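Local coordinates for protein SM80.1 Vicilin (Solanum melongena, PDB 5VF5) that probably serves as a seed storage protein of the 7S vicilin class, a two-cupin chain that holds a copper ion in its C-terminal half, at residues A246-N251 against I327-T332; G253-P258 against Y391-P396; A275-A280 against Q307-N312. All blocks are in the same frame, centred on the assembly; numbering follows the deposited sequence.

Interaction 1 (A246-N251 against I327-T332)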
ATOM      1  N   ALA A 246      -7.185   0.301   3.124  1.00 13.56           N
ATOM      2  CA  ALA A 246      -7.724  -0.425   4.234  1.00 13.85           C
ATOM      3  C   ALA A 246      -6.606  -0.569   5.277  1.00 12.55           C
ATOM      4  O   ALA A 246      -5.433  -0.812   4.965  1.00 13.40           O
ATOM      5  CB  ALA A 246      -8.240  -1.784   3.819  1.00 17.58           C
ATOM      6  N   PHE A 247      -7.006  -0.487   6.531  1.00 12.16           N
ATOM      7  CA  PHE A 247      -6.146  -0.711   7.671  1.00 12.36           C
ATOM      8  C   PHE A 247      -6.735  -1.836   8.517  1.00 13.51           C
ATOM      9  O   PHE A 247      -7.880  -1.732   8.969  1.00 14.96           O
ATOM     10  CB  PHE A 247      -6.085   0.565   8.509  1.00 15.39           C
ATOM     11  CG  PHE A 247      -5.611   1.772   7.742  1.00 15.89           C
ATOM     12  CD1 PHE A 247      -6.488   2.539   6.998  1.00 15.22           C
ATOM     13  CD2 PHE A 247      -4.256   2.085   7.725  1.00 17.13           C
ATOM     14  CE1 PHE A 247      -6.038   3.655   6.309  1.00 15.94           C
ATOM     15  CE2 PHE A 247      -3.788   3.220   7.062  1.00 15.95           C
ATOM     16  CZ  PHE A 247      -4.687   3.986   6.319  1.00 18.16           C
ATOM     17  N   MET A 248      -5.987  -2.925   8.676  1.00 12.19           N
ATOM     18  CA  MET A 248      -6.473  -4.051   9.470  1.00 11.77           C
ATOM     19  C   MET A 248      -5.458  -4.332  10.538  1.00 13.66           C
ATOM     20  O   MET A 248      -4.274  -4.469  10.249  1.00 14.50           O
ATOM     21  CB  MET A 248      -6.753  -5.291   8.613  1.00 15.28           C
ATOM     22  CG  MET A 248      -7.335  -6.455   9.394  1.00 15.57           C
ATOM     23  SD  MET A 248      -8.112  -7.662   8.325  0.60 16.38           S
ATOM     24  CE  MET A 248      -6.623  -8.410   7.721  0.60 18.73           C
ATOM     25  N   ASN A 249      -5.955  -4.443  11.766  1.00 13.83           N
ATOM     26  CA  ASN A 249      -5.167  -4.843  12.894  1.00 14.86           C
ATOM     27  C   ASN A 249      -5.814  -6.056  13.539  1.00 15.22           C
ATOM     28  O   ASN A 249      -7.014  -6.042  13.830  1.00 16.70           O
ATOM     29  CB  ASN A 249      -5.040  -3.722  13.926  1.00 18.57           C
ATOM     30  CG  ASN A 249      -4.026  -4.070  15.016  1.00 23.06           C
ATOM     31  OD1 ASN A 249      -2.862  -4.331  14.734  1.00 25.20           O
ATOM     32  ND2 ASN A 249      -4.486  -4.189  16.225  1.00 28.13           N
ATOM     33  N   ILE A 250      -5.008  -7.099  13.726  1.00 14.00           N
ATOM     34  CA  ILE A 250      -5.430  -8.299  14.449  1.00 14.11           C
ATOM     35  C   ILE A 250      -4.598  -8.332  15.743  1.00 15.58           C
ATOM     36  O   ILE A 250      -3.344  -8.370  15.712  1.00 16.35           O
ATOM     37  CB  ILE A 250      -5.219  -9.569  13.614  1.00 13.78           C
ATOM     38  CG1 ILE A 250      -5.930  -9.443  12.250  1.00 12.64           C
ATOM     39  CG2 ILE A 250      -5.730 -10.782  14.381  1.00 14.26           C
ATOM     40  CD1 ILE A 250      -5.746 -10.610  11.350  1.00 14.11           C
ATOM     41  N   ASN A 251      -5.291  -8.325  16.870  1.00 16.25           N
ATOM     42  CA  ASN A 251      -4.596  -8.342  18.134  1.00 16.36           C
ATOM     43  C   ASN A 251      -3.849  -9.657  18.348  1.00 16.01           C
ATOM     44  O   ASN A 251      -4.188 -10.690  17.757  1.00 16.00           O
ATOM     45  CB  ASN A 251      -5.587  -8.130  19.251  1.00 18.10           C
ATOM     46  CG  ASN A 251      -6.206  -6.750  19.269  1.00 26.76           C
ATOM     47  OD1 ASN A 251      -5.623  -5.778  18.830  1.00 36.11           O
ATOM     48  ND2 ASN A 251      -7.353  -6.652  19.876  1.00 33.73           N
ATOM     49  N   ILE A 327     -10.446 -15.928   2.448  1.00  9.55           N
ATOM     50  CA  ILE A 327      -9.160 -15.734   3.106  1.00  9.66           C
ATOM     51  C   ILE A 327      -9.346 -15.599   4.602  1.00  9.49           C
ATOM     52  O   ILE A 327     -10.334 -15.035   5.059  1.00  9.73           O
ATOM     53  CB  ILE A 327      -8.455 -14.473   2.508  1.00 11.56           C
ATOM     54  CG1 ILE A 327      -7.128 -14.142   3.158  1.00 17.79           C
ATOM     55  CG2 ILE A 327      -9.328 -13.232   2.626  1.00 13.01           C
ATOM     56  CD1 ILE A 327      -5.967 -14.645   2.451  1.00 21.67           C
ATOM     57  N   THR A 328      -8.343 -16.022   5.344  1.00 10.77           N
ATOM     58  CA  THR A 328      -8.215 -15.783   6.777  1.00 11.09           C
ATOM     59  C   THR A 328      -6.765 -15.502   7.097  1.00 10.08           C
ATOM     60  O   THR A 328      -5.839 -16.011   6.431  1.00 11.65           O
ATOM     61  CB  THR A 328      -8.776 -16.955   7.623  1.00 11.97           C
ATOM     62  OG1 THR A 328      -8.736 -16.634   9.012  1.00 13.00           O
ATOM     63  CG2 THR A 328      -7.974 -18.212   7.411  1.00 11.73           C
ATOM     64  N   PHE A 329      -6.564 -14.716   8.129  1.00 10.70           N
ATOM     65  CA  PHE A 329      -5.248 -14.421   8.712  1.00 10.90           C
ATOM     66  C   PHE A 329      -5.314 -14.731  10.203  1.00 11.27           C
ATOM     67  O   PHE A 329      -6.257 -14.325  10.871  1.00 11.36           O
ATOM     68  CB  PHE A 329      -4.852 -12.964   8.563  1.00 11.20           C
ATOM     69  CG  PHE A 329      -4.774 -12.471   7.152  1.00 11.58           C
ATOM     70  CD1 PHE A 329      -5.884 -11.935   6.525  1.00 12.53           C
ATOM     71  CD2 PHE A 329      -3.578 -12.499   6.450  1.00 12.97           C
ATOM     72  CE1 PHE A 329      -5.800 -11.440   5.222  1.00 13.03           C
ATOM     73  CE2 PHE A 329      -3.476 -12.015   5.167  1.00 13.39           C
ATOM     74  CZ  PHE A 329      -4.591 -11.489   4.541  1.00 13.29           C
ATOM     75  N   ILE A 330      -4.265 -15.352  10.719  1.00 11.65           N
ATOM     76  CA  ILE A 330      -4.158 -15.751  12.103  1.00 12.92           C
ATOM     77  C   ILE A 330      -2.833 -15.114  12.610  1.00 12.57           C
ATOM     78  O   ILE A 330      -1.739 -15.447  12.140  1.00 14.01           O
ATOM     79  CB  ILE A 330      -4.056 -17.289  12.266  1.00 13.98           C
ATOM     80  CG1 ILE A 330      -5.335 -17.968  11.761  0.50 16.69           C
ATOM     81  CG2 ILE A 330      -3.833 -17.625  13.723  0.50 16.13           C
ATOM     82  CD1 ILE A 330      -5.261 -18.347  10.293  0.50 19.01           C
ATOM     83  N   ALA A 331      -2.948 -14.182  13.534  1.00 12.14           N
ATOM     84  CA  ALA A 331      -1.808 -13.560  14.167  1.00 13.40           C
ATOM     85  C   ALA A 331      -1.011 -14.580  14.930  1.00 15.74           C
ATOM     86  O   ALA A 331      -1.550 -15.492  15.577  1.00 18.09           O
ATOM     87  CB  ALA A 331      -2.244 -12.423  15.069  1.00 14.74           C
ATOM     88  N   THR A 332       0.295 -14.500  14.788  0.50 18.36           N
ATOM     89  CA  THR A 332       1.109 -15.490  15.438  0.50 21.17           C
ATOM     90  C   THR A 332       1.874 -14.760  16.531  0.50 19.99           C
ATOM     91  O   THR A 332       2.791 -13.996  16.242  0.50 21.19           O
ATOM     92  CB  THR A 332       1.859 -16.413  14.416  1.00 24.91           C
ATOM     93  OG1 THR A 332       2.660 -15.708  13.465  1.00 28.32           O
ATOM     94  CG2 THR A 332       0.823 -17.360  13.624  1.00 25.03           C
TER

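Interaction 2 (G253-P258 against Y391-P396)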
ATOM      1  N   GLY A 253      -2.772 -13.132  19.363  1.00 22.42           N
ATOM      2  CA  GLY A 253      -3.632 -14.258  19.669  1.00 22.88           C
ATOM      3  C   GLY A 253      -4.977 -14.227  18.958  1.00 23.20           C
ATOM      4  O   GLY A 253      -5.836 -15.073  19.245  1.00 27.03           O
ATOM      5  N   GLY A 254      -5.163 -13.298  18.022  1.00 16.27           N
ATOM      6  CA  GLY A 254      -6.412 -13.211  17.302  1.00 14.96           C
ATOM      7  C   GLY A 254      -6.342 -13.738  15.901  1.00 14.52           C
ATOM      8  O   GLY A 254      -5.268 -14.096  15.391  1.00 14.92           O
ATOM      9  N   MET A 255      -7.518 -13.745  15.272  1.00 13.33           N
ATOM     10  CA  MET A 255      -7.650 -14.072  13.852  1.00 12.60           C
ATOM     11  C   MET A 255      -8.780 -13.258  13.286  1.00 12.89           C
ATOM     12  O   MET A 255      -9.694 -12.889  13.993  1.00 13.64           O
ATOM     13  CB  MET A 255      -7.914 -15.554  13.612  1.00 14.32           C
ATOM     14  CG  MET A 255      -9.234 -16.045  14.185  1.00 14.37           C
ATOM     15  SD  MET A 255      -9.572 -17.808  13.935  1.00 15.91           S
ATOM     16  CE  MET A 255      -9.839 -17.900  12.181  1.00 16.17           C
ATOM     17  N   VAL A 256      -8.712 -12.960  11.993  1.00 10.90           N
ATOM     18  CA  VAL A 256      -9.871 -12.453  11.272  1.00  9.90           C
ATOM     19  C   VAL A 256     -10.642 -13.654  10.770  1.00 10.15           C
ATOM     20  O   VAL A 256     -10.055 -14.612  10.221  1.00 12.31           O
ATOM     21  CB  VAL A 256      -9.513 -11.446  10.155  1.00 10.66           C
ATOM     22  CG1 VAL A 256      -8.653 -12.025   9.044  1.00 12.30           C
ATOM     23  CG2 VAL A 256     -10.802 -10.836   9.591  1.00 11.49           C
ATOM     24  N   LEU A 257     -11.940 -13.684  11.021  1.00 11.25           N
ATOM     25  CA  LEU A 257     -12.759 -14.786  10.539  1.00 11.45           C
ATOM     26  C   LEU A 257     -12.693 -14.856   8.997  1.00 10.74           C
ATOM     27  O   LEU A 257     -12.550 -13.818   8.336  1.00 10.84           O
ATOM     28  CB  LEU A 257     -14.196 -14.613  11.007  1.00 12.51           C
ATOM     29  CG  LEU A 257     -14.369 -14.875  12.511  1.00 13.43           C
ATOM     30  CD1 LEU A 257     -15.786 -14.551  12.915  1.00 14.58           C
ATOM     31  CD2 LEU A 257     -14.089 -16.319  12.875  1.00 14.36           C
ATOM     32  N   PRO A 258     -12.785 -16.071   8.423  1.00 10.62           N
ATOM     33  CA  PRO A 258     -12.745 -16.157   6.976  1.00 10.16           C
ATOM     34  C   PRO A 258     -13.755 -15.219   6.314  1.00  9.67           C
ATOM     35  O   PRO A 258     -14.922 -15.088   6.767  1.00 10.87           O
ATOM     36  CB  PRO A 258     -13.030 -17.629   6.704  1.00 11.50           C
ATOM     37  CG  PRO A 258     -12.568 -18.354   7.959  1.00 15.31           C
ATOM     38  CD  PRO A 258     -12.954 -17.391   9.058  1.00 12.24           C
ATOM     39  N   TYR A 391     -16.303 -10.998  13.197  1.00 11.55           N
ATOM     40  CA  TYR A 391     -15.191 -10.308  12.518  1.00 11.53           C
ATOM     41  C   TYR A 391     -13.817 -10.751  12.933  1.00 12.19           C
ATOM     42  O   TYR A 391     -13.043 -11.283  12.095  1.00 11.85           O
ATOM     43  CB  TYR A 391     -15.306  -8.776  12.646  1.00 11.85           C
ATOM     44  CG  TYR A 391     -16.684  -8.259  12.330  1.00 12.69           C
ATOM     45  CD1 TYR A 391     -17.334  -8.626  11.178  1.00 13.35           C
ATOM     46  CD2 TYR A 391     -17.347  -7.447  13.219  1.00 13.23           C
ATOM     47  CE1 TYR A 391     -18.623  -8.183  10.901  1.00 13.87           C
ATOM     48  CE2 TYR A 391     -18.620  -6.983  12.947  1.00 13.35           C
ATOM     49  CZ  TYR A 391     -19.254  -7.343  11.803  1.00 13.56           C
ATOM     50  OH  TYR A 391     -20.510  -6.856  11.542  1.00 17.69           O
ATOM     51  N   PHE A 392     -13.499 -10.618  14.223  1.00 10.97           N
ATOM     52  CA  PHE A 392     -12.213 -11.088  14.756  1.00 12.30           C
ATOM     53  C   PHE A 392     -12.452 -11.826  16.053  1.00 14.00           C
ATOM     54  O   PHE A 392     -13.266 -11.390  16.880  1.00 14.56           O
ATOM     55  CB  PHE A 392     -11.253  -9.944  15.020  1.00 12.22           C
ATOM     56  CG  PHE A 392     -11.035  -9.017  13.850  1.00 11.40           C
ATOM     57  CD1 PHE A 392     -11.896  -7.948  13.626  1.00 12.89           C
ATOM     58  CD2 PHE A 392      -9.958  -9.162  13.025  1.00 11.92           C
ATOM     59  CE1 PHE A 392     -11.686  -7.074  12.560  1.00 15.19           C
ATOM     60  CE2 PHE A 392      -9.732  -8.287  11.970  1.00 12.30           C
ATOM     61  CZ  PHE A 392     -10.588  -7.243  11.740  1.00 14.02           C
ATOM     62  N   VAL A 393     -11.756 -12.958  16.202  1.00 13.14           N
ATOM     63  CA  VAL A 393     -11.934 -13.825  17.366  1.00 13.53           C
ATOM     64  C   VAL A 393     -10.582 -14.384  17.806  1.00 15.13           C
ATOM     65  O   VAL A 393      -9.576 -14.190  17.125  1.00 14.33           O
ATOM     66  CB  VAL A 393     -12.926 -14.976  17.060  1.00 14.55           C
ATOM     67  CG1 VAL A 393     -14.263 -14.466  16.603  1.00 16.33           C
ATOM     68  CG2 VAL A 393     -12.405 -15.945  16.037  1.00 16.63           C
ATOM     69  N   ALA A 394     -10.560 -15.112  18.932  1.00 17.09           N
ATOM     70  CA  ALA A 394      -9.340 -15.774  19.330  1.00 17.45           C
ATOM     71  C   ALA A 394      -8.933 -16.802  18.271  1.00 16.64           C
ATOM     72  O   ALA A 394      -9.746 -17.568  17.780  1.00 18.84           O
ATOM     73  CB  ALA A 394      -9.535 -16.476  20.661  1.00 20.05           C
ATOM     74  N   GLY A 395      -7.653 -16.826  17.965  1.00 16.48           N
ATOM     75  CA  GLY A 395      -7.099 -17.808  17.046  1.00 18.29           C
ATOM     76  C   GLY A 395      -6.894 -19.124  17.749  1.00 19.16           C
ATOM     77  O   GLY A 395      -7.065 -19.207  18.974  1.00 21.79           O
ATOM     78  N   PRO A 396      -6.523 -20.173  16.989  1.00 18.30           N
ATOM     79  CA  PRO A 396      -6.289 -21.482  17.550  1.00 19.39           C
ATOM     80  C   PRO A 396      -5.151 -21.456  18.570  1.00 22.99           C
ATOM     81  O   PRO A 396      -4.203 -20.705  18.404  1.00 24.64           O
ATOM     82  CB  PRO A 396      -5.826 -22.308  16.349  1.00 21.00           C
ATOM     83  CG  PRO A 396      -6.324 -21.607  15.141  1.00 23.43           C
ATOM     84  CD  PRO A 396      -6.308 -20.153  15.525  1.00 18.27           C
TER

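Interaction 3 (A275-A280 against Q307-N312)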
ATOM      1  N   ALA A 275       1.768 -13.272  10.616  1.00 13.75           N
ATOM      2  CA  ALA A 275       0.564 -14.064  10.530  1.00 13.44           C
ATOM      3  C   ALA A 275       0.706 -15.267   9.625  1.00 14.30           C
ATOM      4  O   ALA A 275       1.530 -15.290   8.705  1.00 16.95           O
ATOM      5  CB  ALA A 275      -0.624 -13.186  10.082  1.00 15.17           C
ATOM      6  N   ARG A 276      -0.135 -16.244   9.882  1.00 14.65           N
ATOM      7  CA  ARG A 276      -0.397 -17.393   9.008  1.00 15.95           C
ATOM      8  C   ARG A 276      -1.616 -16.987   8.186  1.00 14.80           C
ATOM      9  O   ARG A 276      -2.550 -16.433   8.740  1.00 16.57           O
ATOM     10  CB  ARG A 276      -0.681 -18.623   9.935  1.00 20.96           C
ATOM     11  CG  ARG A 276      -1.485 -19.831   9.505  1.00 26.59           C
ATOM     12  CD  ARG A 276      -1.697 -20.789  10.716  1.00 28.92           C
ATOM     13  NE  ARG A 276      -2.401 -22.018  10.337  1.00 29.31           N
ATOM     14  CZ  ARG A 276      -3.165 -22.769  11.145  1.00 27.48           C
ATOM     15  NH1 ARG A 276      -3.339 -22.436  12.415  1.00 24.97           N
ATOM     16  NH2 ARG A 276      -3.771 -23.875  10.680  1.00 26.64           N
ATOM     17  N   PHE A 277      -1.606 -17.211   6.879  1.00 12.74           N
ATOM     18  CA  PHE A 277      -2.782 -17.044   6.069  1.00 12.28           C
ATOM     19  C   PHE A 277      -3.212 -18.328   5.426  1.00 11.16           C
ATOM     20  O   PHE A 277      -2.364 -19.178   5.101  1.00 12.20           O
ATOM     21  CB  PHE A 277      -2.606 -15.940   5.030  1.00 13.41           C
ATOM     22  CG  PHE A 277      -1.652 -16.271   3.915  1.00 14.45           C
ATOM     23  CD1 PHE A 277      -2.131 -16.873   2.757  1.00 14.64           C
ATOM     24  CD2 PHE A 277      -0.305 -15.955   3.992  1.00 15.70           C
ATOM     25  CE1 PHE A 277      -1.277 -17.162   1.698  1.00 15.55           C
ATOM     26  CE2 PHE A 277       0.559 -16.265   2.955  1.00 16.17           C
ATOM     27  CZ  PHE A 277       0.067 -16.889   1.815  1.00 16.10           C
ATOM     28  N   GLU A 278      -4.492 -18.460   5.147  1.00 11.91           N
ATOM     29  CA  GLU A 278      -5.024 -19.550   4.328  1.00 11.08           C
ATOM     30  C   GLU A 278      -6.045 -18.937   3.387  1.00 10.44           C
ATOM     31  O   GLU A 278      -6.901 -18.157   3.835  1.00 10.33           O
ATOM     32  CB  GLU A 278      -5.701 -20.629   5.150  1.00 13.04           C
ATOM     33  CG  GLU A 278      -4.769 -21.293   6.135  1.00 13.15           C
ATOM     34  CD  GLU A 278      -5.321 -22.584   6.719  1.00 17.52           C
ATOM     35  OE1 GLU A 278      -6.559 -22.831   6.595  1.00 18.20           O
ATOM     36  OE2 GLU A 278      -4.493 -23.367   7.306  1.00 21.70           O
ATOM     37  N   MET A 279      -5.948 -19.220   2.120  1.00 11.00           N
ATOM     38  CA  MET A 279      -6.805 -18.743   1.066  1.00 11.17           C
ATOM     39  C   MET A 279      -7.331 -19.959   0.307  1.00 12.05           C
ATOM     40  O   MET A 279      -6.613 -20.972   0.159  1.00 14.33           O
ATOM     41  CB  MET A 279      -6.029 -17.786   0.137  0.50 14.71           C
ATOM     42  CG  MET A 279      -6.882 -17.016  -0.865  0.50 13.64           C
ATOM     43  SD  MET A 279      -6.131 -15.513  -1.531  0.50 16.15           S
ATOM     44  CE  MET A 279      -4.758 -16.250  -2.380  0.50 17.65           C
ATOM     45  N   ALA A 280      -8.548 -19.850  -0.219  1.00 12.04           N
ATOM     46  CA  ALA A 280      -9.150 -20.857  -1.097  1.00 12.22           C
ATOM     47  C   ALA A 280      -9.090 -20.350  -2.514  1.00 14.79           C
ATOM     48  O   ALA A 280      -9.677 -19.300  -2.803  1.00 16.11           O
ATOM     49  CB  ALA A 280     -10.581 -21.119  -0.690  1.00 15.29           C
ATOM     50  N   GLN A 307      -7.810 -24.953  -4.230  1.00 17.99           N
ATOM     51  CA  GLN A 307      -6.447 -25.155  -3.780  1.00 20.96           C
ATOM     52  C   GLN A 307      -6.267 -24.479  -2.447  1.00 16.87           C
ATOM     53  O   GLN A 307      -6.720 -23.375  -2.239  1.00 16.09           O
ATOM     54  CB  GLN A 307      -5.463 -24.558  -4.776  1.00 27.04           C
ATOM     55  CG  GLN A 307      -3.992 -24.896  -4.514  1.00 31.89           C
ATOM     56  CD  GLN A 307      -3.592 -26.277  -5.016  1.00 45.47           C
ATOM     57  OE1 GLN A 307      -4.423 -27.189  -5.146  1.00 51.85           O
ATOM     58  NE2 GLN A 307      -2.310 -26.434  -5.298  1.00 54.49           N
ATOM     59  N   LYS A 308      -5.575 -25.156  -1.550  1.00 19.40           N
ATOM     60  CA  LYS A 308      -5.212 -24.607  -0.264  1.00 19.29           C
ATOM     61  C   LYS A 308      -3.963 -23.758  -0.419  1.00 19.51           C
ATOM     62  O   LYS A 308      -2.861 -24.314  -0.499  1.00 25.32           O
ATOM     63  CB  LYS A 308      -4.935 -25.750   0.719  1.00 22.14           C
ATOM     64  CG  LYS A 308      -6.117 -26.679   0.933  1.00 24.90           C
ATOM     65  CD  LYS A 308      -5.747 -27.906   1.743  1.00 27.40           C
ATOM     66  CE  LYS A 308      -6.968 -28.551   2.394  1.00 32.97           C
ATOM     67  NZ  LYS A 308      -7.937 -29.062   1.400  1.00 37.84           N
ATOM     68  N   VAL A 309      -4.127 -22.436  -0.503  1.00 15.78           N
ATOM     69  CA  VAL A 309      -3.045 -21.512  -0.699  1.00 14.62           C
ATOM     70  C   VAL A 309      -2.668 -20.913   0.649  1.00 16.12           C
ATOM     71  O   VAL A 309      -3.459 -20.250   1.279  1.00 16.06           O
ATOM     72  CB  VAL A 309      -3.393 -20.417  -1.725  1.00 17.20           C
ATOM     73  CG1 VAL A 309      -2.269 -19.422  -1.884  1.00 20.78           C
ATOM     74  CG2 VAL A 309      -3.765 -21.029  -3.072  1.00 21.90           C
ATOM     75  N   ARG A 310      -1.482 -21.234   1.142  1.00 17.44           N
ATOM     76  CA  ARG A 310      -1.094 -20.956   2.502  1.00 16.23           C
ATOM     77  C   ARG A 310       0.307 -20.437   2.601  1.00 16.06           C
ATOM     78  O   ARG A 310       1.153 -20.671   1.750  1.00 18.79           O
ATOM     79  CB  ARG A 310      -1.253 -22.162   3.381  1.00 18.31           C
ATOM     80  CG  ARG A 310      -2.642 -22.739   3.342  1.00 21.83           C
ATOM     81  CD  ARG A 310      -2.769 -23.963   4.155  1.00 25.94           C
ATOM     82  NE  ARG A 310      -4.142 -24.451   4.146  1.00 22.01           N
ATOM     83  CZ  ARG A 310      -4.499 -25.601   4.709  1.00 22.95           C
ATOM     84  NH1 ARG A 310      -3.581 -26.362   5.318  1.00 26.70           N
ATOM     85  NH2 ARG A 310      -5.754 -25.997   4.674  1.00 20.54           N
ATOM     86  N   GLY A 311       0.543 -19.728   3.683  1.00 13.39           N
ATOM     87  CA  GLY A 311       1.836 -19.227   3.985  1.00 14.60           C
ATOM     88  C   GLY A 311       1.898 -18.439   5.253  1.00 14.19           C
ATOM     89  O   GLY A 311       0.928 -18.354   6.026  1.00 17.97           O
ATOM     90  N   ASN A 312       3.049 -17.828   5.420  1.00 14.46           N
ATOM     91  CA  ASN A 312       3.322 -16.945   6.512  1.00 15.49           C
ATOM     92  C   ASN A 312       3.732 -15.610   5.964  1.00 15.75           C
ATOM     93  O   ASN A 312       4.351 -15.517   4.898  1.00 19.28           O
ATOM     94  CB  ASN A 312       4.372 -17.604   7.435  1.00 20.62           C
ATOM     95  CG  ASN A 312       3.737 -18.799   8.189  1.00 21.04           C
ATOM     96  OD1 ASN A 312       3.652 -19.910   7.653  1.00 30.79           O
ATOM     97  ND2 ASN A 312       3.123 -18.517   9.332  1.00 30.04           N
TER

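Interaction 1 (A246-N251 against I327-T332)
Met248 and Ile250 meet Phe329 and Ala331 in a buried, apolar, sheet-to-sheet contact inside the second cupin unit, and the pair illustrates how two layers of a barrel can meet without any bond between backbones. No hydrogen bond joins 246-251 to 327-332. The strand axes come no closer than 8.4 Å and run at 48° to one another, a spacing bridged mainly by side chains.

Ile250 works through both of its branches. Its longer one, extended to CD1 (chi2 178°), ends 3.8 Å from CB of Phe329, the two side chains meeting at about a right angle. The short branch goes a different way: CG2 of Ile250 lies 3.9 Å from CB of Ala331. Phe329 and Ala331, alternate residues whose side chains face the same way, are thus met by one isoleucine.

The fold explains the separation. In the cupin barrel, 243-250 lies between strands 225-230 and 337-344, whereas 327-331 belongs to the other sheet, between 254-261 and 275-281; the inward faces of these sheets pack on each other. Phe329 also leans on Val256 and Phe277 of its own sheet, and Phe337 touches both Ile250 and Ala331.

Two residues earlier on the strand, Met248 reaches across with CG opposite its backbone N, and a bend at chi3 (76°) turns the terminal methyl to the Phe329 ring. In this conformer, one of two modelled, Met248 CE stands 3.8 Å from CD1 of Phe329 and 4.0 Å from its CE1. Just past the end of the strand, the carbonyl O of Asn251 lies 3.7 Å from CB of Ala331.

Interaction 2 (G253-P258 against Y391-P396)
Met255 and Val393 form the central hydrogen-bonded pair of an antiparallel strand pairing, in which the short C-terminal strand 392-394 is added to strand 254-261 of the second cupin barrel. It is an example of a chain returning, after helices 366-373 and 377-385, to add a strand to a sheet whose other members come earlier in the sequence.

The backbone bonds come first. Met255 N donates to Val393 O at 2.8 Å, and Val393 N returns a bond to Met255 O at 3.0 Å. The pairing runs on past the short strand at both ends: Gly395 N reaches Gly253 O at 2.8 Å in an almost straight bond (173°), and Leu257 N reaches Tyr391 O at 2.9 Å. Between these rungs, CA-H...O contacts fill in, the shortest from Phe392 CA to Met255 O at 3.2 Å. On its other side, 254-261 is bonded to strand 327-331 through Gly254 and Val256.

Apolar contacts divide between the two faces. Val256 and Phe392, a non-hydrogen-bonded pair, share the face that packs against Ile250; Val256 CG2, which lies opposite its own backbone N, approaches Phe392 CE2 to 3.6 Å. Met255 and Val393 share the other face, their side chains running alongside each other, and Leu257 meets Val393 at about a right angle. The CG2 branch of Val393 serves both neighbours, lying 3.6 Å from Leu257 CD2 and 3.7 Å from Met255 CG. Farther along the same methionine, SD passes beside the bare CA of Gly395.

Interaction 3 (A275-A280 against Q307-N312)
Glu278 OE2 is shared by two arginines, Arg310 across the contact and Arg276 two residues back on its own strand. This three-residue salt-bridge network decorates one face of an antiparallel pair, 275-281 with 307-313, at one side of the second cupin barrel, and shows how the same carboxylate oxygen can be approached in two geometries. Towards Arg310 the approach is a stack: the carboxylate and guanidinium planes are only 1° apart, and OE2 of Glu278 sits over the guanidinium face, 3.4 Å from Arg310 NE. No N-H points at it, so the attraction is probably one of charge alone. Arg276 NH2 adds a weak hydrogen bond to the same OE2, at 3.5 Å.

Beneath these charges the backbones are joined by two hydrogen-bonded pairs. Phe277 N donates to Gly311 O at 2.9 Å and Met279 N to Val309 O at 2.8 Å, with Gly311 N and Val309 N giving the return bonds. Strand 327-331 bonds to the other side of 275-281 through Arg276 and Glu278, so 275-281 is an interior strand here.

The opposite face is apolar, and at its Met279 end it comes near the copper ion bound by Cys281, His283 and His325; the Met279 side chain comes to about 6 Å from that ion. Met279 and Val309 run side by side on it. Phe277, whose CG is set between backbone N and carbonyl carbon (chi1 70°), lays its ring flat over the strand at Gly311, where no side chain intervenes: Gly311 N stands 3.4 Å from Phe277 CZ, over one face of the ring towards its rim.

From the N terminus, strand 243-250 supplies the first half of interaction 1, and strand 254-261, which follows directly, supplies the first half of interaction 2. The chain then forms 275-281 and 307-313, which close interaction 3, a loop nested inside both of the others. Strand 327-331 next closes interaction 1 across the barrel. Only after two helices does 391-396 return to close interaction 2, so interactions 1 and 2 cross. Strand 327-331 is the common member: it bonds to 254-261 on one side and to 275-281 on the other. One sheet therefore carries interactions 2 and 3, and interaction 1 ties it to the facing sheet.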